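Local structure of uncharacterized protein (Bacteroides eggerthii DSM 20697, 4ECO) at residues D31-L42 with A93-L104; F453-I462 with F484-S492. The protein is of unknown function, but its leucine-rich repeats form a curved solenoid of the kind that commonly binds other proteins. All coordinates share one frame; numbering follows the deposited sequence.

Both contacts belong to the same leucine-rich-repeat chain but lie far apart, on opposite sides of its centre: their centres are about 61 Å apart, and their nearest atoms about 47 Å. Interaction 1 comes first along the chain and packs the N-terminal helix 27-41 on an early turn. Its centre is about 37 Å from that of the chain. Interaction 2, about 25 Å out, joins two successive turns farther along, through a parallel strand pair and the loops leading into it. Interaction 1 lies closer to the bound sodium ion, a site that includes Glu117 and Ser192; the side chain of Ala93 comes within about 7 Å of the ion.

Interaction 1: D31-L42 with A93-L104; sequences DYLALKEIWDAL and ASGRVPDAIGQL
Helix residues Asp31-Ala41 run antiparallel to Ala93-Leu104: Asp31 lies beside Leu104, Ala34 beside Ala100, Ile38 beside Pro98 and Leu42 beside Gly95. Ser94 N donates to Leu42 O (3.1 Å), almost straight but from above the carbonyl plane; Trp47 NE1 also donates to this oxygen. Gly95 lets the chain turn a corner against the backbone of Ala41, and Leu42 lays CD2 against Val97 CG2 (4.1 Å). Pro98 CG sits on Ala41 CB (3.7 Å), its ring crossing Ile38 at about a right angle. With CG1 anti to its carbonyl carbon (chi1 -78°), Ile38 brings CD1 against both Ile101 CD1 (3.9 Å) and Leu104 CD1 (4.2 Å). Small Ala34 and Ala100, CB to CB at 4.2 Å, let helix and 3-10 turn come close. At the far end Gln103, bent at chi2 (49°), brings NE2 to Asp31 OD1 (3.0 Å), nearly along the C-O bond, with the oxygen near the amide plane. Arg82 pairs with the same oxygen, Glu27 takes a further bond from NE2, and Lys30 holds OE1. A leucine in place of Gln103 would probably leave Glu27 and Lys30 without this amide and cost Asp31 OD1 a partner, though Arg82 would remain. A mostly apolar interface is thus flanked by a backbone bond at Leu42 and a buried polar cluster at Asp31 and Gln103, consistent with a cap over the solenoid's hydrophobic core.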
loop_
_atom_site.group_PDB
_atom_site.type_symbol
_atom_site.label_atom_id
_atom_site.label_comp_id
_atom_site.label_asym_id
_atom_site.label_seq_id
_atom_site.Cartn_x
_atom_site.Cartn_y
_atom_site.Cartn_z
ATOM N N ASP A 31 -4.397 -18.175 37.089
ATOM C CA ASP A 31 -4.560 -17.555 35.771
ATOM C C ASP A 31 -5.999 -17.424 35.381
ATOM O O ASP A 31 -6.379 -16.456 34.728
ATOM C CB ASP A 31 -3.856 -18.387 34.674
ATOM C CG ASP A 31 -2.353 -18.207 34.514
ATOM O OD1 ASP A 31 -1.731 -17.521 35.375
ATOM O OD2 ASP A 31 -1.793 -18.776 33.549
ATOM N N TYR A 32 -6.784 -18.462 35.700
ATOM C CA TYR A 32 -8.203 -18.553 35.385
ATOM C C TYR A 32 -9.007 -17.595 36.276
ATOM O O TYR A 32 -9.981 -16.995 35.812
ATOM C CB TYR A 32 -8.687 -19.992 35.543
ATOM C CG TYR A 32 -8.033 -21.033 34.646
ATOM C CD1 TYR A 32 -7.284 -20.659 33.526
ATOM C CD2 TYR A 32 -8.223 -22.390 34.875
ATOM C CE1 TYR A 32 -6.658 -21.613 32.726
ATOM C CE2 TYR A 32 -7.642 -23.355 34.051
ATOM C CZ TYR A 32 -6.865 -22.962 32.977
ATOM O OH TYR A 32 -6.337 -23.939 32.175
ATOM N N LEU A 33 -8.576 -17.400 37.531
ATOM C CA LEU A 33 -9.233 -16.437 38.409
ATOM C C LEU A 33 -8.963 -15.021 37.888
ATOM O O LEU A 33 -9.837 -14.147 38.011
ATOM C CB LEU A 33 -8.777 -16.598 39.858
ATOM C CG LEU A 33 -8.958 -17.984 40.460
ATOM C CD1 LEU A 33 -8.251 -18.093 41.786
ATOM C CD2 LEU A 33 -10.425 -18.354 40.601
ATOM N N ALA A 34 -7.771 -14.820 37.251
ATOM C CA ALA A 34 -7.383 -13.574 36.591
ATOM C C ALA A 34 -8.251 -13.364 35.344
ATOM O O ALA A 34 -8.826 -12.279 35.186
ATOM C CB ALA A 34 -5.907 -13.587 36.230
ATOM N N LEU A 35 -8.426 -14.420 34.503
ATOM C CA LEU A 35 -9.290 -14.357 33.319
ATOM C C LEU A 35 -10.698 -13.914 33.673
ATOM O O LEU A 35 -11.222 -13.003 33.032
ATOM C CB LEU A 35 -9.371 -15.708 32.594
ATOM C CG LEU A 35 -8.188 -16.110 31.727
ATOM C CD1 LEU A 35 -8.469 -17.426 31.045
ATOM C CD2 LEU A 35 -7.866 -15.048 30.694
ATOM N N LYS A 36 -11.298 -14.532 34.712
ATOM C CA LYS A 36 -12.650 -14.217 35.174
ATOM C C LYS A 36 -12.710 -12.761 35.725
ATOM O O LYS A 36 -13.663 -12.027 35.430
ATOM C CB LYS A 36 -13.097 -15.250 36.224
ATOM C CG LYS A 36 -14.396 -14.955 36.969
ATOM C CD LYS A 36 -15.672 -14.976 36.150
ATOM C CE LYS A 36 -16.808 -14.624 37.083
ATOM N NZ LYS A 36 -18.096 -14.497 36.364
ATOM N N GLU A 37 -11.668 -12.338 36.448
ATOM C CA GLU A 37 -11.622 -10.991 36.999
ATOM C C GLU A 37 -11.510 -9.945 35.845
ATOM O O GLU A 37 -12.160 -8.897 35.895
ATOM C CB GLU A 37 -10.469 -10.875 38.001
ATOM C CG GLU A 37 -10.676 -9.757 39.010
ATOM C CD GLU A 37 -9.832 -9.854 40.265
ATOM O OE1 GLU A 37 -9.748 -10.962 40.849
ATOM O OE2 GLU A 37 -9.300 -8.801 40.694
ATOM N N ILE A 38 -10.741 -10.279 34.789
ATOM C CA ILE A 38 -10.580 -9.449 33.589
ATOM C C ILE A 38 -11.953 -9.336 32.888
ATOM O O ILE A 38 -12.387 -8.230 32.577
ATOM C CB ILE A 38 -9.467 -10.038 32.670
ATOM C CG1 ILE A 38 -8.085 -9.679 33.249
ATOM C CG2 ILE A 38 -9.606 -9.561 31.198
ATOM C CD1 ILE A 38 -6.941 -10.579 32.794
ATOM N N TRP A 39 -12.629 -10.476 32.678
ATOM C CA TRP A 39 -13.961 -10.581 32.070
ATOM C C TRP A 39 -14.960 -9.714 32.858
ATOM O O TRP A 39 -15.622 -8.872 32.258
ATOM C CB TRP A 39 -14.390 -12.063 32.043
ATOM C CG TRP A 39 -15.627 -12.350 31.243
ATOM C CD1 TRP A 39 -15.724 -12.442 29.882
ATOM C CD2 TRP A 39 -16.906 -12.734 31.762
ATOM N NE1 TRP A 39 -17.005 -12.803 29.519
ATOM C CE2 TRP A 39 -17.741 -13.024 30.655
ATOM C CE3 TRP A 39 -17.417 -12.911 33.055
ATOM C CZ2 TRP A 39 -19.065 -13.438 30.810
ATOM C CZ3 TRP A 39 -18.749 -13.267 33.198
ATOM C CH2 TRP A 39 -19.553 -13.523 32.084
ATOM N N ASP A 40 -14.986 -9.853 34.208
ATOM C CA ASP A 40 -15.849 -9.074 35.108
ATOM C C ASP A 40 -15.617 -7.562 34.981
ATOM O O ASP A 40 -16.591 -6.812 34.852
ATOM C CB ASP A 40 -15.637 -9.490 36.572
ATOM C CG ASP A 40 -16.172 -10.856 36.946
ATOM O OD1 ASP A 40 -17.079 -11.351 36.244
ATOM O OD2 ASP A 40 -15.708 -11.415 37.968
ATOM N N ALA A 41 -14.343 -7.124 35.005
ATOM C CA ALA A 41 -13.940 -5.725 34.902
ATOM C C ALA A 41 -14.272 -5.102 33.527
ATOM O O ALA A 41 -14.489 -3.887 33.432
ATOM C CB ALA A 41 -12.449 -5.613 35.150
ATOM N N LEU A 42 -14.284 -5.923 32.468
ATOM C CA LEU A 42 -14.508 -5.462 31.098
ATOM C C LEU A 42 -15.942 -5.762 30.619
ATOM O O LEU A 42 -16.184 -5.858 29.406
ATOM C CB LEU A 42 -13.469 -6.080 30.146
ATOM C CG LEU A 42 -12.024 -5.638 30.406
ATOM C CD1 LEU A 42 -11.098 -6.259 29.424
ATOM C CD2 LEU A 42 -11.881 -4.128 30.361
ATOM N N ALA A 93 -15.544 -5.260 24.493
ATOM C CA ALA A 93 -15.209 -5.110 25.906
ATOM C C ALA A 93 -15.358 -3.645 26.349
ATOM O O ALA A 93 -15.106 -2.731 25.555
ATOM C CB ALA A 93 -13.794 -5.596 26.144
ATOM N N SER A 94 -15.830 -3.427 27.591
ATOM C CA SER A 94 -16.102 -2.102 28.122
ATOM C C SER A 94 -15.707 -2.045 29.563
ATOM O O SER A 94 -16.312 -2.738 30.390
ATOM C CB SER A 94 -17.587 -1.762 27.966
ATOM O OG SER A 94 -17.948 -0.583 28.670
ATOM N N GLY A 95 -14.723 -1.199 29.866
ATOM C CA GLY A 95 -14.243 -1.029 31.229
ATOM C C GLY A 95 -12.765 -0.762 31.341
ATOM O O GLY A 95 -12.144 -0.221 30.421
ATOM N N ARG A 96 -12.199 -1.154 32.486
ATOM C CA ARG A 96 -10.792 -0.933 32.826
ATOM C C ARG A 96 -10.067 -2.271 32.960
ATOM O O ARG A 96 -10.584 -3.158 33.633
ATOM C CB ARG A 96 -10.707 -0.119 34.134
ATOM C CG ARG A 96 -11.304 1.301 34.019
ATOM C CD ARG A 96 -11.617 1.947 35.368
ATOM N NE ARG A 96 -10.495 1.879 36.312
ATOM C CZ ARG A 96 -9.592 2.839 36.488
ATOM N NH1 ARG A 96 -9.681 3.976 35.808
ATOM N NH2 ARG A 96 -8.600 2.675 37.356
ATOM N N VAL A 97 -8.908 -2.446 32.279
ATOM C CA VAL A 97 -8.124 -3.697 32.324
ATOM C C VAL A 97 -7.490 -3.755 33.707
ATOM O O VAL A 97 -6.738 -2.846 34.063
ATOM C CB VAL A 97 -7.117 -3.816 31.155
ATOM C CG1 VAL A 97 -6.320 -5.106 31.248
ATOM C CG2 VAL A 97 -7.843 -3.739 29.810
ATOM N N PRO A 98 -7.913 -4.733 34.548
ATOM C CA PRO A 98 -7.460 -4.743 35.950
ATOM C C PRO A 98 -6.034 -5.235 36.117
ATOM O O PRO A 98 -5.466 -5.807 35.196
ATOM C CB PRO A 98 -8.460 -5.687 36.634
ATOM C CG PRO A 98 -8.917 -6.608 35.583
ATOM C CD PRO A 98 -8.825 -5.875 34.266
ATOM N N ASP A 99 -5.479 -5.043 37.328
ATOM C CA ASP A 99 -4.119 -5.417 37.704
ATOM C C ASP A 99 -3.934 -6.927 37.685
ATOM O O ASP A 99 -2.794 -7.396 37.697
ATOM C CB ASP A 99 -3.777 -4.848 39.098
ATOM C CG ASP A 99 -4.053 -3.360 39.218
ATOM O OD1 ASP A 99 -3.562 -2.588 38.361
ATOM O OD2 ASP A 99 -4.818 -2.979 40.109
ATOM N N ALA A 100 -5.049 -7.678 37.622
ATOM C CA ALA A 100 -5.099 -9.142 37.557
ATOM C C ALA A 100 -4.369 -9.681 36.296
ATOM O O ALA A 100 -3.912 -10.830 36.292
ATOM C CB ALA A 100 -6.552 -9.616 37.563
ATOM N N ILE A 101 -4.219 -8.828 35.260
ATOM C CA ILE A 101 -3.574 -9.154 33.992
ATOM C C ILE A 101 -2.126 -9.645 34.245
ATOM O O ILE A 101 -1.697 -10.591 33.575
ATOM C CB ILE A 101 -3.645 -7.948 32.995
ATOM C CG1 ILE A 101 -3.213 -8.314 31.565
ATOM C CG2 ILE A 101 -2.964 -6.678 33.484
ATOM C CD1 ILE A 101 -4.354 -8.661 30.654
ATOM N N GLY A 102 -1.455 -9.073 35.258
ATOM C CA GLY A 102 -0.082 -9.391 35.661
ATOM C C GLY A 102 0.170 -10.816 36.129
ATOM O O GLY A 102 1.318 -11.245 36.211
ATOM N N GLN A 103 -0.899 -11.567 36.410
ATOM C CA GLN A 103 -0.854 -12.969 36.825
ATOM C C GLN A 103 -0.457 -13.877 35.648
ATOM O O GLN A 103 0.267 -14.865 35.842
ATOM C CB GLN A 103 -2.235 -13.389 37.406
ATOM C CG GLN A 103 -2.416 -14.874 37.738
ATOM C CD GLN A 103 -1.300 -15.492 38.546
ATOM O OE1 GLN A 103 -0.788 -14.921 39.524
ATOM N NE2 GLN A 103 -0.906 -16.679 38.134
ATOM N N LEU A 104 -0.935 -13.532 34.442
ATOM C CA LEU A 104 -0.752 -14.284 33.205
ATOM C C LEU A 104 0.649 -14.095 32.678
ATOM O O LEU A 104 0.826 -13.544 31.594
ATOM C CB LEU A 104 -1.790 -13.811 32.154
ATOM C CG LEU A 104 -3.256 -13.736 32.564
ATOM C CD1 LEU A 104 -4.101 -13.372 31.383
ATOM C CD2 LEU A 104 -3.730 -15.039 33.139
HETATM O O HOH W 1 -13.947 -1.893 34.785
#

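Interaction 2: F453-I462 with F484-S492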
loop_
_atom_site.group_PDB
_atom_site.type_symbol
_atom_site.label_atom_id
_atom_site.label_comp_id
_atom_site.label_asym_id
_atom_site.label_seq_id
_atom_site.Cartn_x
_atom_site.Cartn_y
_atom_site.Cartn_z
ATOM N N PHE A 453 15.666 6.759 -20.102
ATOM C CA PHE A 453 16.123 5.841 -21.130
ATOM C C PHE A 453 17.625 6.005 -21.391
ATOM O O PHE A 453 18.315 4.983 -21.508
ATOM C CB PHE A 453 15.288 6.055 -22.415
ATOM C CG PHE A 453 13.817 5.810 -22.140
ATOM C CD1 PHE A 453 13.309 4.512 -22.067
ATOM C CD2 PHE A 453 12.961 6.867 -21.835
ATOM C CE1 PHE A 453 11.968 4.284 -21.739
ATOM C CE2 PHE A 453 11.622 6.633 -21.496
ATOM C CZ PHE A 453 11.137 5.349 -21.448
ATOM N N SER A 454 18.153 7.249 -21.440
ATOM C CA SER A 454 19.589 7.449 -21.674
ATOM C C SER A 454 20.433 6.846 -20.531
ATOM O O SER A 454 21.522 6.364 -20.790
ATOM C CB SER A 454 19.941 8.921 -21.897
ATOM O OG SER A 454 19.768 9.734 -20.754
ATOM N N THR A 455 19.904 6.776 -19.309
ATOM C CA THR A 455 20.617 6.180 -18.166
ATOM C C THR A 455 20.494 4.646 -18.135
ATOM O O THR A 455 21.167 3.999 -17.323
ATOM C CB THR A 455 20.109 6.761 -16.862
ATOM O OG1 THR A 455 18.696 6.586 -16.814
ATOM C CG2 THR A 455 20.483 8.221 -16.714
ATOM N N GLY A 456 19.651 4.097 -19.018
ATOM C CA GLY A 456 19.434 2.667 -19.165
ATOM C C GLY A 456 18.564 2.050 -18.095
ATOM O O GLY A 456 18.896 0.987 -17.562
ATOM N N SER A 457 17.439 2.700 -17.779
ATOM C CA SER A 457 16.492 2.165 -16.801
ATOM C C SER A 457 15.828 0.941 -17.434
ATOM O O SER A 457 15.530 0.979 -18.636
ATOM C CB SER A 457 15.481 3.224 -16.368
ATOM O OG SER A 457 16.148 4.352 -15.824
ATOM N N PRO A 458 15.703 -0.191 -16.699
ATOM C CA PRO A 458 15.157 -1.405 -17.321
ATOM C C PRO A 458 13.632 -1.353 -17.421
ATOM O O PRO A 458 12.932 -2.298 -17.044
ATOM C CB PRO A 458 15.648 -2.515 -16.390
ATOM C CG PRO A 458 15.780 -1.875 -15.071
ATOM C CD PRO A 458 16.080 -0.429 -15.286
ATOM N N LEU A 459 13.118 -0.255 -17.973
ATOM C CA LEU A 459 11.684 -0.011 -18.103
ATOM C C LEU A 459 11.021 -0.851 -19.198
ATOM O O LEU A 459 11.366 -0.738 -20.370
ATOM C CB LEU A 459 11.420 1.473 -18.378
ATOM C CG LEU A 459 11.724 2.410 -17.243
ATOM C CD1 LEU A 459 11.798 3.822 -17.734
ATOM C CD2 LEU A 459 10.733 2.250 -16.108
ATOM N N SER A 460 10.041 -1.658 -18.801
ATOM C CA SER A 460 9.236 -2.443 -19.715
ATOM C C SER A 460 7.877 -1.723 -19.973
ATOM O O SER A 460 7.212 -1.998 -20.976
ATOM C CB SER A 460 9.032 -3.871 -19.193
ATOM O OG SER A 460 8.485 -3.943 -17.887
ATOM N N SER A 461 7.482 -0.794 -19.083
ATOM C CA SER A 461 6.239 -0.031 -19.214
ATOM C C SER A 461 6.356 1.360 -18.587
ATOM O O SER A 461 6.998 1.530 -17.540
ATOM C CB SER A 461 5.071 -0.772 -18.582
ATOM O OG SER A 461 5.240 -0.903 -17.187
ATOM N N ILE A 462 5.719 2.350 -19.236
ATOM C CA ILE A 462 5.696 3.730 -18.790
ATOM C C ILE A 462 4.270 4.290 -18.904
ATOM O O ILE A 462 3.580 4.082 -19.901
ATOM C CB ILE A 462 6.723 4.591 -19.560
ATOM C CG1 ILE A 462 6.893 5.990 -18.929
ATOM C CG2 ILE A 462 6.449 4.651 -21.082
ATOM C CD1 ILE A 462 8.144 6.742 -19.338
ATOM N N PHE A 484 19.703 3.127 -26.838
ATOM C CA PHE A 484 20.171 2.948 -25.464
ATOM C C PHE A 484 20.128 1.467 -25.085
ATOM O O PHE A 484 19.390 0.681 -25.694
ATOM C CB PHE A 484 19.379 3.806 -24.468
ATOM C CG PHE A 484 19.377 5.282 -24.790
ATOM C CD1 PHE A 484 20.567 5.954 -25.069
ATOM C CD2 PHE A 484 18.192 6.003 -24.805
ATOM C CE1 PHE A 484 20.564 7.317 -25.375
ATOM C CE2 PHE A 484 18.190 7.367 -25.094
ATOM C CZ PHE A 484 19.377 8.015 -25.385
ATOM N N LYS A 485 20.947 1.102 -24.092
ATOM C CA LYS A 485 21.135 -0.252 -23.583
ATOM C C LYS A 485 19.809 -1.035 -23.401
ATOM O O LYS A 485 19.748 -2.187 -23.840
ATOM C CB LYS A 485 21.891 -0.214 -22.231
ATOM C CG LYS A 485 22.177 -1.591 -21.615
ATOM C CD LYS A 485 22.633 -1.543 -20.148
ATOM C CE LYS A 485 23.017 -2.922 -19.638
ATOM N NZ LYS A 485 22.041 -3.487 -18.656
ATOM N N ASN A 486 18.777 -0.443 -22.774
ATOM C CA ASN A 486 17.593 -1.214 -22.424
ATOM C C ASN A 486 16.259 -0.771 -23.054
ATOM O O ASN A 486 15.234 -1.342 -22.677
ATOM C CB ASN A 486 17.423 -1.161 -20.899
ATOM C CG ASN A 486 18.382 -2.045 -20.151
ATOM O OD1 ASN A 486 18.672 -3.176 -20.553
ATOM N ND2 ASN A 486 18.840 -1.581 -19.007
ATOM N N THR A 487 16.241 0.164 -24.022
ATOM C CA THR A 487 14.968 0.598 -24.631
ATOM C C THR A 487 14.231 -0.566 -25.348
ATOM O O THR A 487 13.016 -0.485 -25.525
ATOM C CB THR A 487 15.160 1.775 -25.587
ATOM O OG1 THR A 487 16.309 1.544 -26.381
ATOM C CG2 THR A 487 15.339 3.074 -24.865
ATOM N N TYR A 488 14.938 -1.656 -25.680
ATOM C CA TYR A 488 14.368 -2.835 -26.334
ATOM C C TYR A 488 13.362 -3.526 -25.401
ATOM O O TYR A 488 12.489 -4.244 -25.887
ATOM C CB TYR A 488 15.479 -3.820 -26.774
ATOM C CG TYR A 488 16.142 -4.584 -25.639
ATOM C CD1 TYR A 488 17.200 -4.032 -24.924
ATOM C CD2 TYR A 488 15.714 -5.861 -25.288
ATOM C CE1 TYR A 488 17.790 -4.717 -23.864
ATOM C CE2 TYR A 488 16.300 -6.558 -24.231
ATOM C CZ TYR A 488 17.340 -5.983 -23.525
ATOM O OH TYR A 488 17.903 -6.665 -22.476
ATOM N N LEU A 489 13.477 -3.294 -24.078
ATOM C CA LEU A 489 12.581 -3.824 -23.039
ATOM C C LEU A 489 11.204 -3.162 -22.995
ATOM O O LEU A 489 10.284 -3.762 -22.454
ATOM C CB LEU A 489 13.208 -3.655 -21.643
ATOM C CG LEU A 489 14.497 -4.414 -21.340
ATOM C CD1 LEU A 489 15.123 -3.893 -20.088
ATOM C CD2 LEU A 489 14.237 -5.905 -21.189
ATOM N N LEU A 490 11.065 -1.921 -23.496
ATOM C CA LEU A 490 9.817 -1.156 -23.435
ATOM C C LEU A 490 8.727 -1.797 -24.293
ATOM O O LEU A 490 8.776 -1.722 -25.528
ATOM C CB LEU A 490 10.059 0.308 -23.868
ATOM C CG LEU A 490 8.936 1.303 -23.546
ATOM C CD1 LEU A 490 8.788 1.492 -22.029
ATOM C CD2 LEU A 490 9.201 2.627 -24.216
ATOM N N THR A 491 7.738 -2.404 -23.630
ATOM C CA THR A 491 6.634 -3.096 -24.302
ATOM C C THR A 491 5.259 -2.396 -24.071
ATOM O O THR A 491 4.307 -2.729 -24.776
ATOM C CB THR A 491 6.580 -4.572 -23.865
ATOM O OG1 THR A 491 6.377 -4.644 -22.449
ATOM C CG2 THR A 491 7.851 -5.347 -24.266
ATOM N N SER A 492 5.153 -1.425 -23.134
ATOM C CA SER A 492 3.880 -0.724 -22.877
ATOM C C SER A 492 4.096 0.778 -22.735
ATOM O O SER A 492 4.947 1.206 -21.966
ATOM C CB SER A 492 3.168 -1.268 -21.636
ATOM O OG SER A 492 2.819 -2.638 -21.765
HETATM O O HOH W 2 17.685 2.355 -21.973
HETATM O O HOH W 3 13.134 0.409 -21.710
#
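Phe453 and Ile462 pack against Leu490 in the tight, inward part of this contact. Leu490 has CG anti to its backbone N (chi1 -166°), and its two methyls part company: CD1 reaches Ile462 CG2 (4.0 Å), while CD2 meets Phe453 CE1 (4.1 Å). Thr487 CG2 leans on the same Phe453 ring at CD1 (3.7 Å). Beside this core the backbones join. Ser460 O accepts from both Thr491 N and Ser492 N, the latter lying in the carbonyl plane, and Ile462 N donates to Ser492 O (3.1 Å). These bonds pair Ser461 with Ser492 in parallel, as in the neighbouring strands of a leucine-rich-repeat solenoid, where each turn adds one strand to the concave side. Both serines point to the same face, CB to CB at 3.6 Å; there Ser461 OG bonds to Ser437 OG, and Ser492 touches helix 160-168. The turn after the helix carries a Schellman motif at Gly456, whose carbonyl O takes a bond from Asn486 ND2 (2.9 Å), a buried link; the oxygen lies close to the amide plane, the donor above the carbonyl plane. A water bridges Phe453 O to Asn486 N. The side nearer solvent is looser: the partly exposed Phe484 ring lies flat over the exposed Ser454, whose CA stands 3.5 Å above the ring centre in a CH-pi contact, and Leu489 CD1 rests against Pro458 CB (4.0 Å).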